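Local atomic coordinates of OsmC family protein (Rhodothermus marinus, PDB entry 5CML), a protein that probably hydrolyses carboxyl esters as a thermophile's serine esterase, the alpha/beta-hydrolase part of a longer protein that also carries an OsmC domain. Residues 49-54 / 61-66. Sequence-based numbering, arbitrary orientation.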
loop_
_atom_site.group_PDB
_atom_site.type_symbol
_atom_site.label_atom_id
_atom_site.label_comp_id
_atom_site.label_asym_id
_atom_site.label_seq_id
_atom_site.Cartn_x
_atom_site.Cartn_y
_atom_site.Cartn_z
ATOM N N THR A 49 -1.962 9.035 -10.959
ATOM C CA THR A 49 -1.860 8.322 -12.221
ATOM C C THR A 49 -2.211 6.844 -12.047
ATOM O O THR A 49 -2.931 6.282 -12.883
ATOM C CB THR A 49 -0.453 8.490 -12.831
ATOM O OG1 THR A 49 -0.214 9.876 -13.093
ATOM C CG2 THR A 49 -0.302 7.725 -14.148
ATOM N N ILE A 50 -1.738 6.212 -10.960
ATOM C CA ILE A 50 -2.086 4.815 -10.709
ATOM C C ILE A 50 -3.588 4.704 -10.479
ATOM O O ILE A 50 -4.265 3.838 -11.047
ATOM C CB ILE A 50 -1.354 4.252 -9.501
ATOM C CG1 ILE A 50 0.143 4.146 -9.825
ATOM C CG2 ILE A 50 -1.934 2.904 -9.095
ATOM C CD1 ILE A 50 1.026 3.887 -8.599
ATOM N N SER A 51 -4.101 5.583 -9.632
ATOM C CA SER A 51 -5.502 5.550 -9.286
ATOM C C SER A 51 -6.382 5.770 -10.517
ATOM O O SER A 51 -7.385 5.088 -10.698
ATOM C CB SER A 51 -5.798 6.590 -8.208
ATOM O OG SER A 51 -7.026 6.294 -7.617
ATOM N N ARG A 52 -5.979 6.690 -11.382
ATOM C CA ARG A 52 -6.727 6.969 -12.599
ATOM C C ARG A 52 -6.741 5.743 -13.533
ATOM O O ARG A 52 -7.755 5.417 -14.125
ATOM C CB ARG A 52 -6.144 8.191 -13.291
ATOM C CG ARG A 52 -6.971 8.651 -14.382
ATOM C CD ARG A 52 -6.604 10.037 -14.833
ATOM N NE ARG A 52 -5.236 10.140 -15.314
ATOM C CZ ARG A 52 -4.264 10.828 -14.715
ATOM N NH1 ARG A 52 -4.492 11.513 -13.598
ATOM N NH2 ARG A 52 -3.055 10.844 -15.247
ATOM N N ALA A 53 -5.632 5.013 -13.619
ATOM C CA ALA A 53 -5.637 3.814 -14.432
ATOM C C ALA A 53 -6.654 2.803 -13.910
ATOM O O ALA A 53 -7.320 2.124 -14.688
ATOM C CB ALA A 53 -4.220 3.188 -14.475
ATOM N N LEU A 54 -6.753 2.692 -12.586
ATOM C CA LEU A 54 -7.697 1.766 -11.971
ATOM C C LEU A 54 -9.147 2.224 -12.182
ATOM O O LEU A 54 -10.004 1.415 -12.538
ATOM C CB LEU A 54 -7.381 1.613 -10.483
ATOM C CG LEU A 54 -6.022 0.955 -10.213
ATOM C CD1 LEU A 54 -5.681 0.996 -8.740
ATOM C CD2 LEU A 54 -6.008 -0.475 -10.688
ATOM N N VAL A 61 -11.092 3.487 -5.775
ATOM C CA VAL A 61 -9.811 3.425 -5.057
ATOM C C VAL A 61 -9.803 4.391 -3.873
ATOM O O VAL A 61 -9.993 5.605 -4.057
ATOM C CB VAL A 61 -8.615 3.778 -5.989
ATOM C CG1 VAL A 61 -7.306 3.631 -5.240
ATOM C CG2 VAL A 61 -8.568 2.895 -7.238
ATOM N N LEU A 62 -9.588 3.856 -2.672
ATOM C CA LEU A 62 -9.387 4.685 -1.486
ATOM C C LEU A 62 -7.883 4.832 -1.269
ATOM O O LEU A 62 -7.192 3.879 -0.885
ATOM C CB LEU A 62 -10.056 4.084 -0.250
ATOM C CG LEU A 62 -9.995 4.940 1.024
ATOM C CD1 LEU A 62 -10.843 6.215 0.874
ATOM C CD2 LEU A 62 -10.467 4.156 2.219
ATOM N N ARG A 63 -7.386 6.035 -1.506
ATOM C CA ARG A 63 -5.982 6.337 -1.304
ATOM C C ARG A 63 -5.756 6.738 0.127
ATOM O O ARG A 63 -6.351 7.700 0.621
ATOM C CB ARG A 63 -5.541 7.455 -2.232
ATOM C CG ARG A 63 -5.518 7.052 -3.670
ATOM C CD ARG A 63 -5.010 8.160 -4.519
ATOM N NE ARG A 63 -6.060 9.090 -4.934
ATOM C CZ ARG A 63 -6.002 10.407 -4.783
ATOM N NH1 ARG A 63 -4.969 10.979 -4.157
ATOM N NH2 ARG A 63 -7.001 11.153 -5.243
ATOM N N PHE A 64 -4.902 5.980 0.798
ATOM C CA PHE A 64 -4.586 6.241 2.183
ATOM C C PHE A 64 -3.121 6.610 2.276
ATOM O O PHE A 64 -2.251 5.821 1.914
ATOM C CB PHE A 64 -4.898 5.026 3.043
ATOM C CG PHE A 64 -4.573 5.219 4.480
ATOM C CD1 PHE A 64 -5.483 5.828 5.326
ATOM C CD2 PHE A 64 -3.348 4.816 4.988
ATOM C CE1 PHE A 64 -5.190 6.014 6.657
ATOM C CE2 PHE A 64 -3.048 5.001 6.328
ATOM C CZ PHE A 64 -3.967 5.603 7.156
ATOM N N ASP A 65 -2.866 7.825 2.740
ATOM C CA ASP A 65 -1.509 8.339 2.868
ATOM C C ASP A 65 -0.825 7.767 4.101
ATOM O O ASP A 65 -1.075 8.197 5.234
ATOM C CB ASP A 65 -1.544 9.864 2.943
ATOM C CG ASP A 65 -0.204 10.462 3.278
ATOM O OD1 ASP A 65 0.837 9.830 2.984
ATOM O OD2 ASP A 65 -0.197 11.576 3.837
ATOM N N PHE A 66 0.063 6.811 3.862
ATOM C CA PHE A 66 0.705 6.075 4.942
ATOM C C PHE A 66 1.704 6.944 5.694
ATOM O O PHE A 66 2.071 6.640 6.826
ATOM C CB PHE A 66 1.389 4.832 4.355
ATOM C CG PHE A 66 1.850 3.855 5.380
ATOM C CD1 PHE A 66 0.983 2.905 5.895
ATOM C CD2 PHE A 66 3.152 3.893 5.842
ATOM C CE1 PHE A 66 1.427 1.992 6.875
ATOM C CE2 PHE A 66 3.595 2.985 6.801
ATOM C CZ PHE A 66 2.727 2.036 7.308
#
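Val61 meets the helix at two residues one turn apart, Ser51 and Leu54, and shows how a single beta-branched side chain packs against a hydroxyl with its branch point and against an apolar chain with one methyl. Val61 CB lies 3.4 Å from Ser51 OG, and CG1 follows close to the same oxygen, so the hydroxyl rests against the branch point of the valine. The other methyl, Val61 CG2, turns to Leu54, touching Leu54 CB at 3.7 Å and approaching Leu54 CD1 as well; the two side chains run roughly perpendicular to each other. With CG1 anti to the backbone N (chi1 -177°), Val61 lays CG2 against Leu54, though still near the serine oxygen.

This is the return half of a right-handed beta-alpha-beta crossover in the alpha/beta-hydrolase fold: strand 30-36 leads into helix 45-56, which returns to strand 59-65. The axes of segments 49-54 and 61-65 approach to 9.6 Å and run nearly antiparallel, at 166°. Phe34 of the neighbouring strand 30-36 also touches Val61.

The polar side of the interface is organised by a third party, Asp21 of strand 15-22. Ser51 holds OG anti to its backbone N (chi1 -163°), reaching out from the helix to hydrogen bond with Asp21 OD2, which gives the buried hydroxyl a partner. The same oxygen forms a salt bridge with Arg63 NE and probably offsets the arginine's charge. Serine and arginine are thus close without bonding to each other: Ser51 OG stands 4.0 Å from Arg63 NE, oblique to the guanidinium, while Ser51 CB lies near Arg63 CD.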